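Local coordinates for protein probable glucarate dehydratase (Mycobacterium smegmatis str. MC2 155, PDB 3VDG) that probably catalyses the metal-dependent dehydration of glucarate or a related acid sugar, as a member of the enolase superfamily, at residues A[61-75]-A[138-150]. Numbering follows the deposited sequence.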
ATOM      1  N   ILE A  61      -4.683  22.071  11.059  1.00 17.02           N
ATOM      2  CA  ILE A  61      -5.950  21.383  11.279  1.00 18.91           C
ATOM      3  C   ILE A  61      -5.966  20.819  12.683  1.00 23.99           C
ATOM      4  O   ILE A  61      -5.052  20.102  13.083  1.00 20.51           O
ATOM      5  CB  ILE A  61      -6.203  20.219  10.280  1.00 20.73           C
ATOM      6  CG1 ILE A  61      -6.698  20.746   8.929  1.00 26.64           C
ATOM      7  CG2 ILE A  61      -7.296  19.284  10.795  1.00 24.49           C
ATOM      8  CD1 ILE A  61      -5.650  21.488   8.142  1.00 29.66           C
ATOM      9  N   GLN A  62      -7.005  21.169  13.436  1.00 19.01           N
ATOM     10  CA  GLN A  62      -7.260  20.533  14.731  1.00 20.39           C
ATOM     11  C   GLN A  62      -8.555  19.770  14.531  1.00 25.82           C
ATOM     12  O   GLN A  62      -9.613  20.363  14.273  1.00 21.82           O
ATOM     13  CB  GLN A  62      -7.392  21.577  15.843  1.00 18.85           C
ATOM     14  CG  GLN A  62      -6.054  22.057  16.396  1.00 20.77           C
ATOM     15  CD  GLN A  62      -6.198  23.299  17.269  1.00 26.65           C
ATOM     16  OE1 GLN A  62      -6.653  24.341  16.804  1.00 25.77           O
ATOM     17  NE2 GLN A  62      -5.809  23.187  18.533  1.00 24.95           N
ATOM     18  N   LEU A  63      -8.468  18.444  14.572  1.00 20.65           N
ATOM     19  CA  LEU A  63      -9.615  17.616  14.227  1.00 18.08           C
ATOM     20  C   LEU A  63     -10.192  17.115  15.550  1.00 18.24           C
ATOM     21  O   LEU A  63      -9.532  16.371  16.271  1.00 22.22           O
ATOM     22  CB  LEU A  63      -9.173  16.438  13.343  1.00 20.19           C
ATOM     23  CG  LEU A  63     -10.301  15.489  12.938  1.00 23.24           C
ATOM     24  CD1 LEU A  63     -11.218  16.196  11.958  1.00 19.67           C
ATOM     25  CD2 LEU A  63      -9.781  14.192  12.321  1.00 18.88           C
ATOM     26  N   ASP A  64     -11.415  17.542  15.861  1.00 23.12           N
ATOM     27  CA  ASP A  64     -12.050  17.267  17.153  1.00 21.44           C
ATOM     28  C   ASP A  64     -12.986  16.059  17.093  1.00 20.43           C
ATOM     29  O   ASP A  64     -13.649  15.833  16.078  1.00 23.47           O
ATOM     30  CB  ASP A  64     -12.825  18.512  17.590  1.00 23.34           C
ATOM     31  CG  ASP A  64     -11.907  19.722  17.772  1.00 29.54           C
ATOM     32  OD1 ASP A  64     -10.826  19.559  18.376  1.00 32.58           O
ATOM     33  OD2 ASP A  64     -12.255  20.828  17.308  1.00 28.82           O
ATOM     34  N   THR A  65     -13.045  15.292  18.182  1.00 22.34           N
ATOM     35  CA  THR A  65     -13.845  14.056  18.221  1.00 25.08           C
ATOM     36  C   THR A  65     -14.778  14.038  19.439  1.00 30.92           C
ATOM     37  O   THR A  65     -14.596  14.808  20.381  1.00 24.44           O
ATOM     38  CB  THR A  65     -12.955  12.801  18.329  1.00 24.22           C
ATOM     39  OG1 THR A  65     -12.277  12.815  19.594  1.00 22.56           O
ATOM     40  CG2 THR A  65     -11.931  12.739  17.190  1.00 19.87           C
ATOM     41  N   ASP A  66     -15.740  13.118  19.445  1.00 25.68           N
ATOM     42  CA  ASP A  66     -16.684  13.045  20.564  1.00 29.59           C
ATOM     43  C   ASP A  66     -16.046  12.402  21.791  1.00 30.85           C
ATOM     44  O   ASP A  66     -16.657  12.351  22.855  1.00 36.00           O
ATOM     45  CB  ASP A  66     -17.980  12.317  20.161  1.00 27.00           C
ATOM     46  CG  ASP A  66     -17.739  10.858  19.741  1.00 38.97           C
ATOM     47  OD1 ASP A  66     -16.567  10.451  19.548  1.00 27.64           O
ATOM     48  OD2 ASP A  66     -18.731  10.105  19.620  1.00 29.50           O
ATOM     49  N   ALA A  67     -14.811  11.923  21.652  1.00 28.14           N
ATOM     50  CA  ALA A  67     -14.043  11.428  22.800  1.00 26.81           C
ATOM     51  C   ALA A  67     -13.273  12.577  23.465  1.00 31.70           C
ATOM     52  O   ALA A  67     -12.549  12.371  24.434  1.00 30.11           O
ATOM     53  CB  ALA A  67     -13.069  10.344  22.360  1.00 23.38           C
ATOM     54  N   GLY A  68     -13.394  13.784  22.922  1.00 28.80           N
ATOM     55  CA  GLY A  68     -12.576  14.902  23.408  1.00 33.65           C
ATOM     56  C   GLY A  68     -11.086  14.783  23.076  1.00 37.54           C
ATOM     57  O   GLY A  68     -10.265  15.459  23.667  1.00 28.55           O
ATOM     58  N   LEU A  69     -10.715  13.919  22.139  1.00 25.47           N
ATOM     59  CA  LEU A  69      -9.313  13.862  21.688  1.00 22.09           C
ATOM     60  C   LEU A  69      -9.193  14.690  20.412  1.00 27.15           C
ATOM     61  O   LEU A  69     -10.086  14.664  19.579  1.00 29.02           O
ATOM     62  CB  LEU A  69      -8.883  12.428  21.389  1.00 25.49           C
ATOM     63  CG  LEU A  69      -8.949  11.481  22.580  1.00 32.74           C
ATOM     64  CD1 LEU A  69      -8.635  10.065  22.126  1.00 25.90           C
ATOM     65  CD2 LEU A  69      -7.986  11.938  23.663  1.00 33.44           C
ATOM     66  N   THR A  70      -8.099  15.423  20.255  1.00 21.64           N
ATOM     67  CA  THR A  70      -7.941  16.289  19.070  1.00 21.71           C
ATOM     68  C   THR A  70      -6.730  15.820  18.282  1.00 21.07           C
ATOM     69  O   THR A  70      -5.661  15.615  18.859  1.00 21.88           O
ATOM     70  CB  THR A  70      -7.764  17.777  19.477  1.00 26.76           C
ATOM     71  OG1 THR A  70      -8.995  18.258  20.033  1.00 33.15           O
ATOM     72  CG2 THR A  70      -7.399  18.651  18.262  1.00 22.33           C
ATOM     73  N   GLY A  71      -6.894  15.651  16.973  1.00 19.84           N
ATOM     74  CA  GLY A  71      -5.771  15.246  16.111  1.00 16.63           C
ATOM     75  C   GLY A  71      -5.252  16.459  15.325  1.00 17.15           C
ATOM     76  O   GLY A  71      -6.005  17.399  15.032  1.00 19.63           O
ATOM     77  N   LEU A  72      -3.978  16.420  14.947  1.00 18.11           N
ATOM     78  CA  LEU A  72      -3.348  17.551  14.268  1.00 19.69           C
ATOM     79  C   LEU A  72      -2.937  17.145  12.858  1.00 20.75           C
ATOM     80  O   LEU A  72      -2.480  16.021  12.636  1.00 20.60           O
ATOM     81  CB  LEU A  72      -2.087  18.006  15.034  1.00 18.32           C
ATOM     82  CG  LEU A  72      -2.319  18.421  16.496  1.00 22.06           C
ATOM     83  CD1 LEU A  72      -0.990  18.837  17.145  1.00 18.20           C
ATOM     84  CD2 LEU A  72      -3.355  19.530  16.516  1.00 17.97           C
ATOM     85  N   GLY A  73      -3.095  18.078  11.918  1.00 18.95           N
ATOM     86  CA  GLY A  73      -2.596  17.919  10.556  1.00 15.69           C
ATOM     87  C   GLY A  73      -2.097  19.297  10.124  1.00 19.43           C
ATOM     88  O   GLY A  73      -2.406  20.308  10.775  1.00 19.88           O
ATOM     89  N   GLU A  74      -1.369  19.352   9.010  1.00 22.21           N
ATOM     90  CA  GLU A  74      -0.800  20.617   8.534  1.00 19.13           C
ATOM     91  C   GLU A  74      -0.738  20.559   7.028  1.00 21.67           C
ATOM     92  O   GLU A  74      -0.402  19.514   6.448  1.00 20.63           O
ATOM     93  CB  GLU A  74       0.613  20.820   9.101  1.00 17.14           C
ATOM     94  CG  GLU A  74       1.294  22.120   8.659  1.00 20.70           C
ATOM     95  CD  GLU A  74       2.759  22.187   9.086  1.00 30.57           C
ATOM     96  OE1 GLU A  74       3.128  21.613  10.136  1.00 22.35           O
ATOM     97  OE2 GLU A  74       3.560  22.833   8.377  1.00 24.20           O
ATOM     98  N   THR A  75      -1.069  21.676   6.385  1.00 20.08           N
ATOM     99  CA  THR A  75      -1.135  21.703   4.929  1.00 18.70           C
ATOM    100  C   THR A  75      -0.871  23.130   4.432  1.00 20.83           C
ATOM    101  O   THR A  75      -0.485  24.009   5.222  1.00 20.17           O
ATOM    102  CB  THR A  75      -2.531  21.189   4.483  1.00 23.14           C
ATOM    103  OG1 THR A  75      -2.623  21.156   3.051  1.00 23.41           O
ATOM    104  CG2 THR A  75      -3.616  22.082   5.033  1.00 15.42           C
ATOM    105  N   PRO A 138      -4.250  16.410   5.259  1.00 18.31           N
ATOM    106  CA  PRO A 138      -4.180  16.849   6.661  1.00 19.63           C
ATOM    107  C   PRO A 138      -5.237  16.206   7.565  1.00 19.85           C
ATOM    108  O   PRO A 138      -4.999  16.009   8.768  1.00 18.05           O
ATOM    109  CB  PRO A 138      -4.443  18.365   6.577  1.00 20.44           C
ATOM    110  CG  PRO A 138      -5.197  18.548   5.295  1.00 18.93           C
ATOM    111  CD  PRO A 138      -4.582  17.525   4.350  1.00 17.72           C
ATOM    112  N   PHE A 139      -6.396  15.886   7.009  1.00 17.14           N
ATOM    113  CA  PHE A 139      -7.418  15.209   7.807  1.00 19.76           C
ATOM    114  C   PHE A 139      -7.017  13.777   8.104  1.00 21.12           C
ATOM    115  O   PHE A 139      -7.263  13.269   9.205  1.00 20.76           O
ATOM    116  CB  PHE A 139      -8.780  15.265   7.127  1.00 19.26           C
ATOM    117  CG  PHE A 139      -9.312  16.653   7.008  1.00 21.32           C
ATOM    118  CD1 PHE A 139      -9.846  17.303   8.120  1.00 21.15           C
ATOM    119  CD2 PHE A 139      -9.237  17.330   5.800  1.00 22.72           C
ATOM    120  CE1 PHE A 139     -10.300  18.612   8.030  1.00 19.24           C
ATOM    121  CE2 PHE A 139      -9.707  18.640   5.701  1.00 23.40           C
ATOM    122  CZ  PHE A 139     -10.244  19.274   6.815  1.00 22.10           C
ATOM    123  N   GLU A 140      -6.386  13.129   7.128  1.00 16.64           N
ATOM    124  CA  GLU A 140      -5.904  11.762   7.325  1.00 17.82           C
ATOM    125  C   GLU A 140      -4.814  11.745   8.384  1.00 18.64           C
ATOM    126  O   GLU A 140      -4.772  10.856   9.233  1.00 18.33           O
ATOM    127  CB  GLU A 140      -5.360  11.192   6.011  1.00 20.41           C
ATOM    128  CG  GLU A 140      -5.074   9.702   6.049  1.00 19.06           C
ATOM    129  CD  GLU A 140      -3.596   9.358   6.242  1.00 23.29           C
ATOM    130  OE1 GLU A 140      -2.774  10.262   6.547  1.00 22.93           O
ATOM    131  OE2 GLU A 140      -3.249   8.162   6.083  1.00 21.47           O
ATOM    132  N   VAL A 141      -3.917  12.722   8.347  1.00 17.54           N
ATOM    133  CA  VAL A 141      -2.825  12.760   9.346  1.00 16.65           C
ATOM    134  C   VAL A 141      -3.430  12.985  10.739  1.00 15.71           C
ATOM    135  O   VAL A 141      -3.064  12.312  11.694  1.00 17.01           O
ATOM    136  CB  VAL A 141      -1.781  13.852   9.020  1.00 19.41           C
ATOM    137  CG1 VAL A 141      -0.841  14.089  10.203  1.00 17.45           C
ATOM    138  CG2 VAL A 141      -0.951  13.449   7.786  1.00 17.47           C
ATOM    139  N   ALA A 142      -4.379  13.919  10.834  1.00 16.14           N
ATOM    140  CA  ALA A 142      -5.070  14.167  12.096  1.00 20.98           C
ATOM    141  C   ALA A 142      -5.840  12.926  12.589  1.00 17.92           C
ATOM    142  O   ALA A 142      -5.911  12.658  13.806  1.00 17.53           O
ATOM    143  CB  ALA A 142      -6.005  15.379  11.963  1.00 14.21           C
ATOM    144  N   CYS A 143      -6.432  12.172  11.665  1.00 16.72           N
ATOM    145  CA  CYS A 143      -7.120  10.923  12.043  1.00 15.04           C
ATOM    146  C   CYS A 143      -6.144   9.914  12.637  1.00 16.50           C
ATOM    147  O   CYS A 143      -6.442   9.272  13.656  1.00 16.02           O
ATOM    148  CB  CYS A 143      -7.839  10.273  10.846  1.00 14.38           C
ATOM    149  SG  CYS A 143      -9.428  11.031  10.428  1.00 20.25           S
ATOM    150  N   LEU A 144      -4.987   9.754  12.002  1.00 16.51           N
ATOM    151  CA  LEU A 144      -3.983   8.818  12.531  1.00 18.75           C
ATOM    152  C   LEU A 144      -3.491   9.278  13.906  1.00 16.90           C
ATOM    153  O   LEU A 144      -3.190   8.460  14.783  1.00 17.00           O
ATOM    154  CB  LEU A 144      -2.800   8.693  11.568  1.00 16.78           C
ATOM    155  CG  LEU A 144      -3.133   7.987  10.241  1.00 20.34           C
ATOM    156  CD1 LEU A 144      -1.905   7.972   9.331  1.00 23.45           C
ATOM    157  CD2 LEU A 144      -3.601   6.570  10.487  1.00 20.70           C
ATOM    158  N   ASP A 145      -3.337  10.591  14.070  1.00 17.67           N
ATOM    159  CA  ASP A 145      -2.939  11.151  15.361  1.00 15.87           C
ATOM    160  C   ASP A 145      -3.979  10.727  16.430  1.00 18.87           C
ATOM    161  O   ASP A 145      -3.612  10.234  17.494  1.00 20.09           O
ATOM    162  CB  ASP A 145      -2.813  12.687  15.237  1.00 17.25           C
ATOM    163  CG  ASP A 145      -2.254  13.375  16.493  1.00 23.73           C
ATOM    164  OD1 ASP A 145      -1.704  12.712  17.406  1.00 25.42           O
ATOM    165  OD2 ASP A 145      -2.365  14.628  16.553  1.00 21.28           O
ATOM    166  N   VAL A 146      -5.271  10.901  16.147  1.00 16.53           N
ATOM    167  CA  VAL A 146      -6.307  10.442  17.087  1.00 18.11           C
ATOM    168  C   VAL A 146      -6.258   8.921  17.284  1.00 19.45           C
ATOM    169  O   VAL A 146      -6.298   8.434  18.417  1.00 19.87           O
ATOM    170  CB  VAL A 146      -7.732  10.887  16.684  1.00 19.28           C
ATOM    171  CG1 VAL A 146      -8.750  10.411  17.732  1.00 17.53           C
ATOM    172  CG2 VAL A 146      -7.798  12.418  16.575  1.00 19.87           C
ATOM    173  N   GLN A 147      -6.122   8.165  16.198  1.00 16.94           N
ATOM    174  CA  GLN A 147      -6.019   6.706  16.344  1.00 17.33           C
ATOM    175  C   GLN A 147      -4.911   6.367  17.334  1.00 18.98           C
ATOM    176  O   GLN A 147      -5.086   5.516  18.208  1.00 18.33           O
ATOM    177  CB  GLN A 147      -5.708   6.043  15.001  1.00 13.40           C
ATOM    178  CG  GLN A 147      -6.870   6.065  14.016  1.00 13.51           C
ATOM    179  CD  GLN A 147      -6.512   5.388  12.714  1.00 19.48           C
ATOM    180  OE1 GLN A 147      -5.678   4.495  12.697  1.00 17.76           O
ATOM    181  NE2 GLN A 147      -7.150   5.795  11.624  1.00 17.15           N
ATOM    182  N   GLY A 148      -3.751   7.004  17.165  1.00 16.05           N
ATOM    183  CA  GLY A 148      -2.595   6.712  18.028  1.00 14.51           C
ATOM    184  C   GLY A 148      -2.897   7.098  19.468  1.00 19.35           C
ATOM    185  O   GLY A 148      -2.585   6.362  20.400  1.00 18.89           O
ATOM    186  N   GLN A 149      -3.534   8.247  19.664  1.00 18.79           N
ATOM    187  CA  GLN A 149      -3.822   8.689  21.018  1.00 19.06           C
ATOM    188  C   GLN A 149      -4.787   7.737  21.714  1.00 23.93           C
ATOM    189  O   GLN A 149      -4.611   7.384  22.873  1.00 23.75           O
ATOM    190  CB  GLN A 149      -4.420  10.094  21.027  1.00 20.89           C
ATOM    191  CG  GLN A 149      -3.429  11.183  20.628  1.00 23.95           C
ATOM    192  CD  GLN A 149      -4.131  12.510  20.534  1.00 30.09           C
ATOM    193  OE1 GLN A 149      -4.831  12.901  21.473  1.00 28.05           O
ATOM    194  NE2 GLN A 149      -4.000  13.193  19.386  1.00 21.36           N
ATOM    195  N   VAL A 150      -5.820   7.324  21.011  1.00 23.09           N
ATOM    196  CA  VAL A 150      -6.822   6.482  21.652  1.00 28.01           C
ATOM    197  C   VAL A 150      -6.328   5.044  21.893  1.00 27.98           C
ATOM    198  O   VAL A 150      -6.747   4.397  22.847  1.00 27.58           O
ATOM    199  CB  VAL A 150      -8.174   6.541  20.894  1.00 30.13           C
ATOM    200  CG1 VAL A 150      -8.149   5.607  19.706  1.00 20.21           C
ATOM    201  CG2 VAL A 150      -9.331   6.202  21.837  1.00 36.67           C
TER
HETATM  202  O   HOH W   1      -6.087  15.201  22.239  1.00 23.00           O
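Gln-149 and Asp-145, one turn apart on the helix, grip the backbone of strand 70-75. The amide NE2 of Gln-149 gives a nearly straight bond to Thr-70 O (3.0 Å, 171°); Thr-70 O lies in the amide plane of Gln-149, whereas NE2 sits above the plane of the Thr-70 carbonyl. Its second bond goes to Asp-145 OD1, met from above the carboxylate plane, so both amide hydrogens are used; OE1 is joined to Thr-70 N through a water. A chi1 of -174°, which swings CG away from the helix backbone N, carries the Asp-145 carboxylate to the strand, where OD2 takes Leu-72 N (2.9 Å) on its anti lone pair. OD1 is also bonded by Leu-401 N, which ties a third part of the chain to this carboxylate.

Two glycines, having no side chain, let the strand backbone lie directly against helix carbonyls: Gly-71 CA is 3.5 Å from Ala-142 O and Gly-73 CA 3.6 Å from Pro-138 O, both as CA-H...O contacts.

Apolar contacts come from strand 61-65, the loop and strand 70-75. Leu-63 sets CB against Ala-142 CB (3.6 Å) and CD2 on Cys-143 SG, while its CD1 approaches the edge of the Phe-139 ring. The Pro-138 ring receives Ile-61 CD1 at its CB (3.7 Å) and Thr-75 CB at its CG. Farther along the helix, Val-146 points CG1 tip to tip at Thr-65 CG2 and presses CG2 on Gly-71 N; the Leu-69 and Val-150 side chains cross at about a right angle, with Leu-69 CD1 3.8 Å from Val-150 CB. Helix 79-92 borders the Phe-139 side.

A three-stranded antiparallel meander, its last two strands joined by a type I turn and packed on helix 131-151, is characteristic of the N-terminal alpha+beta capping domain of the enolase superfamily.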